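Local coordinates for protein amino acid amide racemase (Ochrobactrum anthropi, PDB 6GIO) that belongs to the class-III aminotransferase family and binds pyridoxal-5'-phosphate, and is found in an assembly of two copies of the chain, at residues 5-8 against 9-12; 376-379 against 380-384; 222-225 against 226-230; 193-196 against 197-200; 86-89 against 90-94. One frame throughout, in Å; residues are numbered along the deposited sequence.

Contact 1: 5-8 against 9-12; sequences LSLR and ERDA
The guanidinium of Arg10 carries Leu7 over one face, with Leu7 CD1 4.0 Å from Arg10 NH1. At its edge and in its plane lies water 1, which accepts from Arg10 NH1 at 2.8 Å. The same water donates to Leu5 O, so it pins the arginine head to the backbone just ahead of the helix. The head also reaches the second subunit: NE pairs with Glu92 and NH1 with Glu85 of that chain, both as salt bridges. A bend at chi3 (60°) swings the guanidinium away from the line of the aliphatic stem. Leu5 lies obliquely against that stem, its CD1 3.5 Å from Arg10 CG. Its other methyl, Leu5 CD2, rests 3.5 Å from Glu9 CB. Ser6 is the N-cap of helix 7-14 and forms a capping box with Glu9. Ser6 OG accepts from Glu9 N at 3.0 Å. In return Ser6 N donates to Glu9 OE1 at 3.2 Å; this bond is nearly straight at 172° and meets the anti lone pair of that Glu9 oxygen. A weak bond from Ser6 OG reaches the same Glu9 OE1. The first regular turns follow, with Arg10 N on Ser6 O at 2.9 Å and Asp11 N on Leu7 O at 2.8 Å. The Asp11 carboxylate leads away from this turn and forms salt bridges with Arg20 and Arg22.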
loop_
_atom_site.group_PDB
_atom_site.type_symbol
_atom_site.label_atom_id
_atom_site.label_comp_id
_atom_site.label_asym_id
_atom_site.label_seq_id
_atom_site.Cartn_x
_atom_site.Cartn_y
_atom_site.Cartn_z
ATOM N N LEU C 5 2.439 -20.059 -25.270
ATOM C CA LEU C 5 2.884 -18.822 -24.603
ATOM C C LEU C 5 2.611 -19.016 -23.124
ATOM O O LEU C 5 1.473 -18.911 -22.659
ATOM C CB LEU C 5 2.158 -17.584 -25.117
ATOM C CG LEU C 5 3.028 -16.325 -25.284
ATOM C CD1 LEU C 5 2.139 -15.094 -25.227
ATOM C CD2 LEU C 5 4.175 -16.202 -24.298
ATOM N N SER C 6 3.651 -19.364 -22.395
ATOM C CA SER C 6 3.490 -19.688 -21.003
ATOM C C SER C 6 3.178 -18.407 -20.202
ATOM O O SER C 6 3.501 -17.304 -20.635
ATOM C CB SER C 6 4.767 -20.343 -20.500
ATOM O OG SER C 6 5.831 -19.405 -20.469
ATOM N N LEU C 7 2.541 -18.571 -19.053
ATOM C CA LEU C 7 2.356 -17.473 -18.094
ATOM C C LEU C 7 3.707 -16.872 -17.714
ATOM O O LEU C 7 3.850 -15.646 -17.651
ATOM C CB LEU C 7 1.651 -17.984 -16.834
ATOM C CG LEU C 7 1.308 -16.983 -15.721
ATOM C CD1 LEU C 7 0.555 -15.786 -16.262
ATOM C CD2 LEU C 7 0.516 -17.670 -14.642
ATOM N N ARG C 8 4.707 -17.728 -17.471
ATOM C CA ARG C 8 6.066 -17.241 -17.197
ATOM C C ARG C 8 6.597 -16.283 -18.281
ATOM O O ARG C 8 7.170 -15.229 -17.982
ATOM C CB ARG C 8 7.019 -18.416 -17.041
ATOM C CG ARG C 8 8.436 -17.983 -16.734
ATOM C CD ARG C 8 9.297 -19.196 -16.486
ATOM N NE ARG C 8 10.639 -18.810 -16.083
ATOM C CZ ARG C 8 11.726 -19.548 -16.267
ATOM N NH1 ARG C 8 11.661 -20.725 -16.884
ATOM N NH2 ARG C 8 12.901 -19.091 -15.854
ATOM N N GLU C 9 6.367 -16.646 -19.543
ATOM C CA GLU C 9 6.823 -15.862 -20.663
ATOM C C GLU C 9 6.004 -14.588 -20.805
ATOM O O GLU C 9 6.524 -13.532 -21.072
ATOM C CB GLU C 9 6.767 -16.706 -21.970
ATOM C CG GLU C 9 7.878 -17.760 -22.055
ATOM C CD GLU C 9 7.740 -18.739 -23.236
ATOM O OE1 GLU C 9 6.611 -19.243 -23.539
ATOM O OE2 GLU C 9 8.783 -19.010 -23.862
ATOM N N ARG C 10 4.699 -14.699 -20.642
ATOM C CA ARG C 10 3.860 -13.522 -20.659
ATOM C C ARG C 10 4.293 -12.530 -19.547
ATOM O O ARG C 10 4.298 -11.308 -19.771
ATOM C CB ARG C 10 2.412 -13.920 -20.510
ATOM C CG ARG C 10 1.826 -14.479 -21.805
ATOM C CD ARG C 10 0.524 -15.218 -21.539
ATOM N NE ARG C 10 -0.467 -14.345 -20.946
ATOM C CZ ARG C 10 -1.399 -14.728 -20.064
ATOM N NH1 ARG C 10 -1.468 -15.994 -19.662
ATOM N NH2 ARG C 10 -2.271 -13.838 -19.572
ATOM N N ASP C 11 4.671 -13.067 -18.392
ATOM C CA ASP C 11 5.112 -12.257 -17.247
ATOM C C ASP C 11 6.366 -11.496 -17.630
ATOM O O ASP C 11 6.493 -10.303 -17.315
ATOM C CB ASP C 11 5.338 -13.140 -16.012
ATOM C CG ASP C 11 5.892 -12.360 -14.806
ATOM O OD1 ASP C 11 7.119 -12.127 -14.791
ATOM O OD2 ASP C 11 5.115 -11.997 -13.879
ATOM N N ALA C 12 7.284 -12.174 -18.338
ATOM C CA ALA C 12 8.542 -11.542 -18.753
ATOM C C ALA C 12 8.332 -10.380 -19.692
ATOM O O ALA C 12 9.103 -9.409 -19.648
ATOM C CB ALA C 12 9.499 -12.557 -19.386
HETATM O O HOH W 1 -0.324 -18.430 -20.509
#

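Contact 2: 376-379 against 380-384; sequences IYRG and YQLGA
Gly379 O takes the N-H of Ala384 at 2.9 Å, and Gly383, with phi at 101°, turns the chain out of the helix in a Schellman motif. The second bond of this ending runs from Gly383 N to Tyr380 O at 3.1 Å. Water 2 spans the same turn, donating to both Ile376 O and Ala384 O. Among the side chains, Gln381 sits between Tyr377 and Arg378. Its amide carbon lies against the tyrosine ring, Gln381 CD being 3.3 Å from Tyr377 CE2, with ring and amide planes 43° apart. Arg378 NH1 donates to Gln381 OE1 at 2.9 Å. The oxygen lies in the guanidinium plane, but the donor stands well above the plane of the amide carbonyl. The bend of Arg378 at chi2 (61°) brings its head to Gln381 and Leu382. Leu382 CD2 packs on one face of that guanidinium, 3.9 Å from Arg378 NH2. Arg378 NE also forms a salt bridge with Asp422. The Tyr380 ring has Tyr377 O at its edge, and its hydroxyl bonds Glu38. Leu382 and Ala384 press on helix 406-424 through Ile415. Ile376 meets Phe386 and Tyr388 of strand 384-389, so the turn sets helix 369-382 back against the strand that follows it.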
loop_
_atom_site.group_PDB
_atom_site.type_symbol
_atom_site.label_atom_id
_atom_site.label_comp_id
_atom_site.label_asym_id
_atom_site.label_seq_id
_atom_site.Cartn_x
_atom_site.Cartn_y
_atom_site.Cartn_z
ATOM N N ILE C 376 16.516 -24.528 -4.111
ATOM C CA ILE C 376 15.136 -24.036 -4.332
ATOM C C ILE C 376 14.562 -24.543 -5.673
ATOM O O ILE C 376 13.399 -24.956 -5.761
ATOM C CB ILE C 376 15.069 -22.489 -4.399
ATOM C CG1 ILE C 376 15.689 -21.826 -3.169
ATOM C CG2 ILE C 376 13.642 -22.035 -4.547
ATOM C CD1 ILE C 376 15.032 -22.165 -1.869
ATOM N N TYR C 377 15.374 -24.448 -6.723
ATOM C CA TYR C 377 14.939 -24.889 -8.051
ATOM C C TYR C 377 14.626 -26.380 -8.078
ATOM O O TYR C 377 13.612 -26.830 -8.633
ATOM C CB TYR C 377 16.010 -24.595 -9.076
ATOM C CG TYR C 377 15.634 -25.087 -10.429
ATOM C CD1 TYR C 377 14.865 -24.309 -11.267
ATOM C CD2 TYR C 377 16.059 -26.329 -10.881
ATOM C CE1 TYR C 377 14.516 -24.746 -12.528
ATOM C CE2 TYR C 377 15.716 -26.778 -12.143
ATOM C CZ TYR C 377 14.937 -25.980 -12.954
ATOM O OH TYR C 377 14.586 -26.427 -14.196
ATOM N N ARG C 378 15.489 -27.170 -7.481
ATOM C CA ARG C 378 15.214 -28.590 -7.418
ATOM C C ARG C 378 14.014 -28.889 -6.518
ATOM O O ARG C 378 13.238 -29.813 -6.805
ATOM C CB ARG C 378 16.450 -29.355 -6.965
ATOM C CG ARG C 378 16.324 -30.868 -6.987
ATOM C CD ARG C 378 16.048 -31.363 -8.404
ATOM N NE ARG C 378 15.962 -32.815 -8.458
ATOM C CZ ARG C 378 15.436 -33.495 -9.481
ATOM N NH1 ARG C 378 14.923 -32.854 -10.528
ATOM N NH2 ARG C 378 15.388 -34.807 -9.436
ATOM N N GLY C 379 13.864 -28.138 -5.420
ATOM C CA GLY C 379 12.638 -28.219 -4.599
ATOM C C GLY C 379 11.359 -28.040 -5.420
ATOM O O GLY C 379 10.397 -28.811 -5.338
ATOM N N TYR C 380 11.354 -26.982 -6.185
ATOM C CA TYR C 380 10.283 -26.676 -7.092
ATOM C C TYR C 380 9.998 -27.859 -8.051
ATOM O O TYR C 380 8.845 -28.247 -8.216
ATOM C CB TYR C 380 10.638 -25.389 -7.849
ATOM C CG TYR C 380 10.016 -25.295 -9.197
ATOM C CD1 TYR C 380 8.684 -24.886 -9.335
ATOM C CD2 TYR C 380 10.747 -25.639 -10.359
ATOM C CE1 TYR C 380 8.099 -24.810 -10.578
ATOM C CE2 TYR C 380 10.163 -25.575 -11.613
ATOM C CZ TYR C 380 8.846 -25.155 -11.709
ATOM O OH TYR C 380 8.237 -25.055 -12.925
ATOM N N GLN C 381 11.026 -28.455 -8.644
ATOM C CA GLN C 381 10.780 -29.591 -9.569
ATOM C C GLN C 381 10.242 -30.802 -8.813
ATOM O O GLN C 381 9.482 -31.558 -9.341
ATOM C CB GLN C 381 12.055 -30.008 -10.269
ATOM C CG GLN C 381 12.659 -28.969 -11.135
ATOM C CD GLN C 381 13.867 -29.543 -11.863
ATOM O OE1 GLN C 381 14.816 -30.001 -11.243
ATOM N NE2 GLN C 381 13.825 -29.519 -13.182
ATOM N N LEU C 382 10.646 -30.964 -7.563
ATOM C CA LEU C 382 10.156 -32.046 -6.744
ATOM C C LEU C 382 8.799 -31.774 -6.097
ATOM O O LEU C 382 8.277 -32.664 -5.414
ATOM C CB LEU C 382 11.185 -32.408 -5.646
ATOM C CG LEU C 382 12.541 -32.869 -6.186
ATOM C CD1 LEU C 382 13.548 -32.967 -5.038
ATOM C CD2 LEU C 382 12.402 -34.199 -6.944
ATOM N N GLY C 383 8.237 -30.569 -6.291
ATOM C CA GLY C 383 6.875 -30.266 -5.817
ATOM C C GLY C 383 6.761 -29.462 -4.518
ATOM O O GLY C 383 5.738 -29.526 -3.824
ATOM N N ALA C 384 7.780 -28.667 -4.199
ATOM C CA ALA C 384 7.699 -27.738 -3.055
ATOM C C ALA C 384 8.229 -26.353 -3.408
ATOM O O ALA C 384 9.266 -26.221 -4.099
ATOM C CB ALA C 384 8.439 -28.278 -1.860
HETATM O O HOH W 2 10.889 -24.190 -4.581
#

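Contact 3: 222-225 against 226-230; sequences EALQ and DRCRK
Leu224 and Cys228 meet on the tightly packed side of helix 220-229, with Leu224 CD1 4.1 Å from Cys228 SG. Both are buried: Leu224 touches Phe135, and Cys228 touches Ile133. This face lies on the mixed sheet that holds strands 131-135, 199-204 and 234-238, where the helix is the crossover of a beta-alpha-beta unit between the last two. Gln225 and Arg229 run side by side and point the same way. Gln225 CG lies over one face of the guanidinium, and Gln225 CD is 3.6 Å from Arg229 NH1. Outside the pair, Gln225 OE1 accepts from the backbone N of Glu259, while Arg229 NH2 bonds Glu259 O and forms a salt bridge with Asp261. Arg227 reaches back over a turn through water 3, which accepts from Arg227 NH2 at 2.8 Å and donates to Ala223 O at 2.7 Å. Its NE pairs with Asp187. The looser side holds Glu222 and the exposed Asp226. Their chains run alongside each other, but the carboxylates stay apart, with Glu222 OE2 4.6 Å from Asp226 OD2. Gln225 NE2 donates to Asp226 OD1 at 3.2 Å and 169°. The oxygen lies in the amide plane; the donor comes on the syn side of the carboxylate, tilted out of its plane. Two carboxylates this close may each hold a proton slightly more readily, an effect the amide donor may partly offset at Asp226.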
loop_
_atom_site.group_PDB
_atom_site.type_symbol
_atom_site.label_atom_id
_atom_site.label_comp_id
_atom_site.label_asym_id
_atom_site.label_seq_id
_atom_site.Cartn_x
_atom_site.Cartn_y
_atom_site.Cartn_z
ATOM N N GLU C 222 14.706 -7.745 25.772
ATOM C CA GLU C 222 14.147 -7.136 26.996
ATOM C C GLU C 222 15.095 -6.126 27.607
ATOM O O GLU C 222 14.661 -5.095 28.133
ATOM C CB GLU C 222 13.759 -8.183 28.060
ATOM C CG GLU C 222 13.048 -7.546 29.266
ATOM C CD GLU C 222 12.438 -8.547 30.242
ATOM O OE1 GLU C 222 12.595 -9.758 30.068
ATOM O OE2 GLU C 222 11.794 -8.117 31.215
ATOM N N ALA C 223 16.390 -6.427 27.575
ATOM C CA ALA C 223 17.381 -5.492 28.106
ATOM C C ALA C 223 17.486 -4.236 27.207
ATOM O O ALA C 223 17.683 -3.124 27.692
ATOM C CB ALA C 223 18.734 -6.171 28.264
ATOM N N LEU C 224 17.356 -4.437 25.891
ATOM C CA LEU C 224 17.337 -3.339 24.936
ATOM C C LEU C 224 16.142 -2.428 25.155
ATOM O O LEU C 224 16.267 -1.220 25.090
ATOM C CB LEU C 224 17.224 -3.891 23.509
ATOM C CG LEU C 224 17.070 -2.867 22.413
ATOM C CD1 LEU C 224 18.241 -1.923 22.375
ATOM C CD2 LEU C 224 16.956 -3.596 21.069
ATOM N N GLN C 225 14.981 -3.036 25.345
ATOM C CA GLN C 225 13.748 -2.312 25.622
ATOM C C GLN C 225 13.986 -1.402 26.836
ATOM O O GLN C 225 13.781 -0.191 26.764
ATOM C CB GLN C 225 12.613 -3.294 25.885
ATOM C CG GLN C 225 11.337 -2.691 26.450
ATOM C CD GLN C 225 10.396 -3.747 26.949
ATOM O OE1 GLN C 225 9.466 -4.134 26.249
ATOM N NE2 GLN C 225 10.652 -4.252 28.167
ATOM N N ASP C 226 14.488 -2.001 27.898
ATOM C CA ASP C 226 14.669 -1.312 29.189
ATOM C C ASP C 226 15.684 -0.155 29.102
ATOM O O ASP C 226 15.435 0.903 29.685
ATOM C CB ASP C 226 15.100 -2.309 30.284
ATOM C CG ASP C 226 13.987 -3.288 30.677
ATOM O OD1 ASP C 226 12.852 -3.187 30.186
ATOM O OD2 ASP C 226 14.256 -4.199 31.478
ATOM N N ARG C 227 16.806 -0.363 28.387
ATOM C CA ARG C 227 17.810 0.691 28.103
ATOM C C ARG C 227 17.219 1.922 27.393
ATOM O O ARG C 227 17.613 3.049 27.668
ATOM C CB ARG C 227 18.946 0.176 27.192
ATOM C CG ARG C 227 19.931 -0.831 27.769
ATOM C CD ARG C 227 20.845 -0.257 28.834
ATOM N NE ARG C 227 22.196 -0.839 28.797
ATOM C CZ ARG C 227 22.523 -2.031 29.284
ATOM N NH1 ARG C 227 23.779 -2.423 29.217
ATOM N NH2 ARG C 227 21.608 -2.837 29.816
ATOM N N CYS C 228 16.288 1.681 26.469
ATOM C CA CYS C 228 15.661 2.726 25.669
ATOM C C CYS C 228 14.514 3.413 26.444
ATOM O O CYS C 228 14.420 4.640 26.469
ATOM C CB CYS C 228 15.181 2.108 24.393
ATOM S SG CYS C 228 16.549 1.647 23.284
ATOM N N ARG C 229 13.684 2.620 27.095
ATOM C CA ARG C 229 12.490 3.052 27.773
ATOM C C ARG C 229 12.842 3.938 28.961
ATOM O O ARG C 229 12.136 4.864 29.268
ATOM C CB ARG C 229 11.684 1.822 28.242
ATOM C CG ARG C 229 10.458 2.186 29.103
ATOM C CD ARG C 229 9.397 1.104 29.073
ATOM N NE ARG C 229 8.835 0.962 27.725
ATOM C CZ ARG C 229 8.194 -0.111 27.283
ATOM N NH1 ARG C 229 8.058 -1.181 28.055
ATOM N NH2 ARG C 229 7.735 -0.144 26.041
ATOM N N LYS C 230 13.960 3.655 29.589
ATOM C CA LYS C 230 14.537 4.500 30.632
ATOM C C LYS C 230 14.698 5.991 30.242
ATOM O O LYS C 230 14.783 6.858 31.132
ATOM C CB LYS C 230 15.894 3.883 31.024
ATOM C CG LYS C 230 16.924 4.798 31.657
ATOM C CD LYS C 230 18.237 4.071 31.957
ATOM C CE LYS C 230 17.982 2.713 32.603
ATOM N NZ LYS C 230 19.148 2.210 33.372
HETATM O O HOH W 3 18.824 -2.985 30.126
#

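Contact 4: 193-196 against 197-200; sequences SCPP and EQVA
Pro195 O accepts the N-H of Gln198 at 2.9 Å, the shorter of the two hydrogen bonds between 193-196 and 197-200. With Val199 N on Pro196 O at 3.1 Å, it makes a 3-10 turn that leads from the loop after helix 179-191 into strand 199-204. That strand lies inside the large mixed sheet of the fold-type I PLP enzymes. Both donors stand well above the planes of their carbonyls, by 44° at Pro195 and 64° at Pro196. Glu197 curls back over the two prolines. Its CG sits between the backbone N and the carbonyl carbon (chi1 74°), and a bend at chi2 then lays the carboxylate beside the rings. Glu197 OE2 comes 3.4 Å from Pro195 CB, and Glu197 OE1 comes 3.4 Å from Pro196 CD. Gln198 crosses the Pro195 ring obliquely, with its OE1 3.8 Å from Pro195 CD. The same OE1 accepts from Arg131 NH2, which ties the turn to strand 131-135. The buried part of the contact is apolar, with a thiol and methyls. Cys194 there touches Arg131 and His189, while Val199 touches Ile133 and Ile233. Pro196 packs on Phe190 of helix 179-191. Val199 CG2 lies 3.7 Å from Pro195 O and 3.8 Å from Cys194 SG.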
loop_
_atom_site.group_PDB
_atom_site.type_symbol
_atom_site.label_atom_id
_atom_site.label_comp_id
_atom_site.label_asym_id
_atom_site.label_seq_id
_atom_site.Cartn_x
_atom_site.Cartn_y
_atom_site.Cartn_z
ATOM N N SER C 193 27.489 10.512 20.918
ATOM C CA SER C 193 26.974 11.140 19.741
ATOM C C SER C 193 25.475 10.897 19.439
ATOM O O SER C 193 24.924 11.550 18.561
ATOM C CB SER C 193 27.871 10.759 18.536
ATOM O OG SER C 193 27.935 9.373 18.340
ATOM N N CYS C 194 24.800 10.015 20.174
ATOM C CA CYS C 194 23.357 9.783 20.002
ATOM C C CYS C 194 22.598 9.974 21.307
ATOM O O CYS C 194 22.142 8.978 21.896
ATOM C CB CYS C 194 23.143 8.355 19.509
ATOM S SG CYS C 194 21.456 8.034 18.983
ATOM N N PRO C 195 22.399 11.243 21.738
ATOM C CA PRO C 195 21.759 11.433 23.038
ATOM C C PRO C 195 20.387 10.797 23.060
ATOM O O PRO C 195 19.562 11.042 22.164
ATOM C CB PRO C 195 21.697 12.988 23.215
ATOM C CG PRO C 195 22.761 13.531 22.281
ATOM C CD PRO C 195 22.775 12.542 21.120
ATOM N N PRO C 196 20.117 9.999 24.096
ATOM C CA PRO C 196 18.900 9.191 24.015
ATOM C C PRO C 196 17.590 9.978 24.084
ATOM O O PRO C 196 16.604 9.504 23.554
ATOM C CB PRO C 196 19.051 8.220 25.200
ATOM C CG PRO C 196 19.888 8.994 26.196
ATOM C CD PRO C 196 20.807 9.852 25.388
ATOM N N GLU C 197 17.604 11.184 24.671
ATOM C CA GLU C 197 16.422 12.061 24.673
ATOM C C GLU C 197 16.138 12.669 23.294
ATOM O O GLU C 197 15.121 13.347 23.107
ATOM C CB GLU C 197 16.526 13.142 25.769
ATOM C CG GLU C 197 17.506 14.268 25.466
ATOM C CD GLU C 197 19.015 13.938 25.673
ATOM O OE1 GLU C 197 19.409 12.812 26.108
ATOM O OE2 GLU C 197 19.821 14.856 25.378
ATOM N N GLN C 198 16.999 12.397 22.312
ATOM C CA GLN C 198 16.728 12.822 20.930
ATOM C C GLN C 198 16.223 11.652 20.065
ATOM O O GLN C 198 16.007 11.795 18.849
ATOM C CB GLN C 198 17.968 13.453 20.305
ATOM C CG GLN C 198 18.371 14.774 20.951
ATOM C CD GLN C 198 19.660 15.349 20.390
ATOM O OE1 GLN C 198 20.277 14.804 19.471
ATOM N NE2 GLN C 198 20.081 16.454 20.962
ATOM N N VAL C 199 16.044 10.506 20.698
ATOM C CA VAL C 199 15.639 9.304 20.004
ATOM C C VAL C 199 14.155 9.074 20.223
ATOM O O VAL C 199 13.700 8.871 21.383
ATOM C CB VAL C 199 16.422 8.066 20.490
ATOM C CG1 VAL C 199 15.937 6.833 19.718
ATOM C CG2 VAL C 199 17.912 8.271 20.321
ATOM N N ALA C 200 13.411 9.136 19.111
ATOM C CA ALA C 200 11.955 8.919 19.115
ATOM C C ALA C 200 11.597 7.479 19.525
ATOM O O ALA C 200 10.726 7.242 20.377
ATOM C CB ALA C 200 11.378 9.177 17.721
#

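Contact 5: 86-89 against 90-94; sequences AAVS and LAEDL
Ala86 O receives the N-H of Leu90 at 2.8 Å, which sets the pattern for this buried, regular piece of alpha helix 85-97. Ala87 O takes Ala91 N at 3.0 Å in the same way. The small alanines lie close to neighbouring parts of the chain: Ala86 and Ala87 touch Thr303 of helix 300-315, and Ala91 touches Val106 and Phe108 of strand 104-109. Val88 O takes Glu92 N at 3.0 Å. The Val88 and Glu92 side chains cross at a slant, with Val88 CG1 4.0 Å from Glu92 OE2, and the valine also packs on Arg10 of the second subunit. That Arg10 forms a salt bridge with Glu92 OE2, so this face of the helix belongs to the dimer interface. Ser89 is the last residue of the segment. Its OG sits beside the backbone N (chi1 -53°), a setting that turns it back along the helix to Glu85 O, its hydrogen-bond partner. A weak bond joins the same OG to Arg10 of the second subunit. Asp93, which pairs with Arg307 through OD2, also comes close to the last carbonyl of 86-89. Ser89 O accepts from Asp93 N at 2.8 Å, and Asp93 CG stands 3.4 Å from that oxygen.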
loop_
_atom_site.group_PDB
_atom_site.type_symbol
_atom_site.label_atom_id
_atom_site.label_comp_id
_atom_site.label_asym_id
_atom_site.label_seq_id
_atom_site.Cartn_x
_atom_site.Cartn_y
_atom_site.Cartn_z
ATOM N N ALA C 86 -16.597 -3.692 9.495
ATOM C CA ALA C 86 -15.468 -4.593 9.445
ATOM C C ALA C 86 -14.192 -3.999 10.044
ATOM O O ALA C 86 -13.541 -4.624 10.874
ATOM C CB ALA C 86 -15.224 -5.068 8.011
ATOM N N ALA C 87 -13.836 -2.801 9.599
ATOM C CA ALA C 87 -12.622 -2.180 9.992
ATOM C C ALA C 87 -12.701 -1.787 11.478
ATOM O O ALA C 87 -11.719 -1.944 12.197
ATOM C CB ALA C 87 -12.378 -0.943 9.146
ATOM N N VAL C 88 -13.851 -1.263 11.934
ATOM C CA VAL C 88 -13.941 -0.852 13.360
ATOM C C VAL C 88 -13.826 -2.101 14.233
ATOM O O VAL C 88 -13.078 -2.112 15.213
ATOM C CB VAL C 88 -15.215 -0.031 13.632
ATOM C CG1 VAL C 88 -15.411 0.244 15.137
ATOM C CG2 VAL C 88 -15.123 1.274 12.878
ATOM N N SER C 89 -14.531 -3.169 13.834
ATOM C CA SER C 89 -14.485 -4.456 14.551
ATOM C C SER C 89 -13.104 -5.100 14.556
ATOM O O SER C 89 -12.666 -5.538 15.606
ATOM C CB SER C 89 -15.540 -5.445 14.026
ATOM O OG SER C 89 -16.812 -4.828 14.058
ATOM N N LEU C 90 -12.409 -5.126 13.408
ATOM C CA LEU C 90 -10.995 -5.598 13.374
ATOM C C LEU C 90 -10.103 -4.798 14.336
ATOM O O LEU C 90 -9.259 -5.370 15.051
ATOM C CB LEU C 90 -10.401 -5.527 11.952
ATOM C CG LEU C 90 -8.914 -5.905 11.773
ATOM C CD1 LEU C 90 -8.626 -7.286 12.350
ATOM C CD2 LEU C 90 -8.476 -5.845 10.298
ATOM N N ALA C 91 -10.260 -3.481 14.340
ATOM C CA ALA C 91 -9.472 -2.644 15.266
ATOM C C ALA C 91 -9.741 -3.078 16.720
ATOM O O ALA C 91 -8.816 -3.184 17.502
ATOM C CB ALA C 91 -9.771 -1.172 15.079
ATOM N N GLU C 92 -11.010 -3.309 17.051
ATOM C CA GLU C 92 -11.419 -3.794 18.378
ATOM C C GLU C 92 -10.769 -5.149 18.650
ATOM O O GLU C 92 -10.243 -5.384 19.748
ATOM C CB GLU C 92 -12.962 -3.912 18.476
ATOM C CG GLU C 92 -13.697 -2.595 18.552
ATOM C CD GLU C 92 -15.187 -2.704 18.241
ATOM O OE1 GLU C 92 -15.631 -3.708 17.661
ATOM O OE2 GLU C 92 -15.918 -1.734 18.522
ATOM N N ASP C 93 -10.786 -6.041 17.639
ATOM C CA ASP C 93 -10.100 -7.352 17.756
ATOM C C ASP C 93 -8.605 -7.218 18.060
ATOM O O ASP C 93 -8.076 -7.959 18.920
ATOM C CB ASP C 93 -10.179 -8.204 16.491
ATOM C CG ASP C 93 -11.589 -8.665 16.156
ATOM O OD1 ASP C 93 -12.486 -8.550 17.002
ATOM O OD2 ASP C 93 -11.808 -9.124 14.996
ATOM N N LEU C 94 -7.919 -6.316 17.336
ATOM C CA LEU C 94 -6.462 -6.147 17.505
ATOM C C LEU C 94 -6.160 -5.545 18.864
ATOM O O LEU C 94 -5.156 -5.904 19.495
ATOM C CB LEU C 94 -5.892 -5.275 16.420
ATOM C CG LEU C 94 -5.798 -5.961 15.036
ATOM C CD1 LEU C 94 -5.560 -4.926 13.949
ATOM C CD2 LEU C 94 -4.691 -6.979 15.029
#

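How the contacts relate
Along the chain the order is contact 1, contact 5, contact 4, contact 3 and contact 2. Each spans a turn or two of one continuous piece. None closes a long loop, and none nests in or crosses another. Contact 1 opens helix 7-14, and contact 5 lies in helix 85-97. Their centres are about 40 Å apart within one chain, yet the residues of contact 1 meet those of contact 5 on the second subunit. Contacts 4 and 3 are neighbours, centres about 14 Å apart, at the start of strand 199-204 and on the next helix. Contact 2 ends helix 369-382 on the far side of the chain's centre from them, on the same side as contact 1.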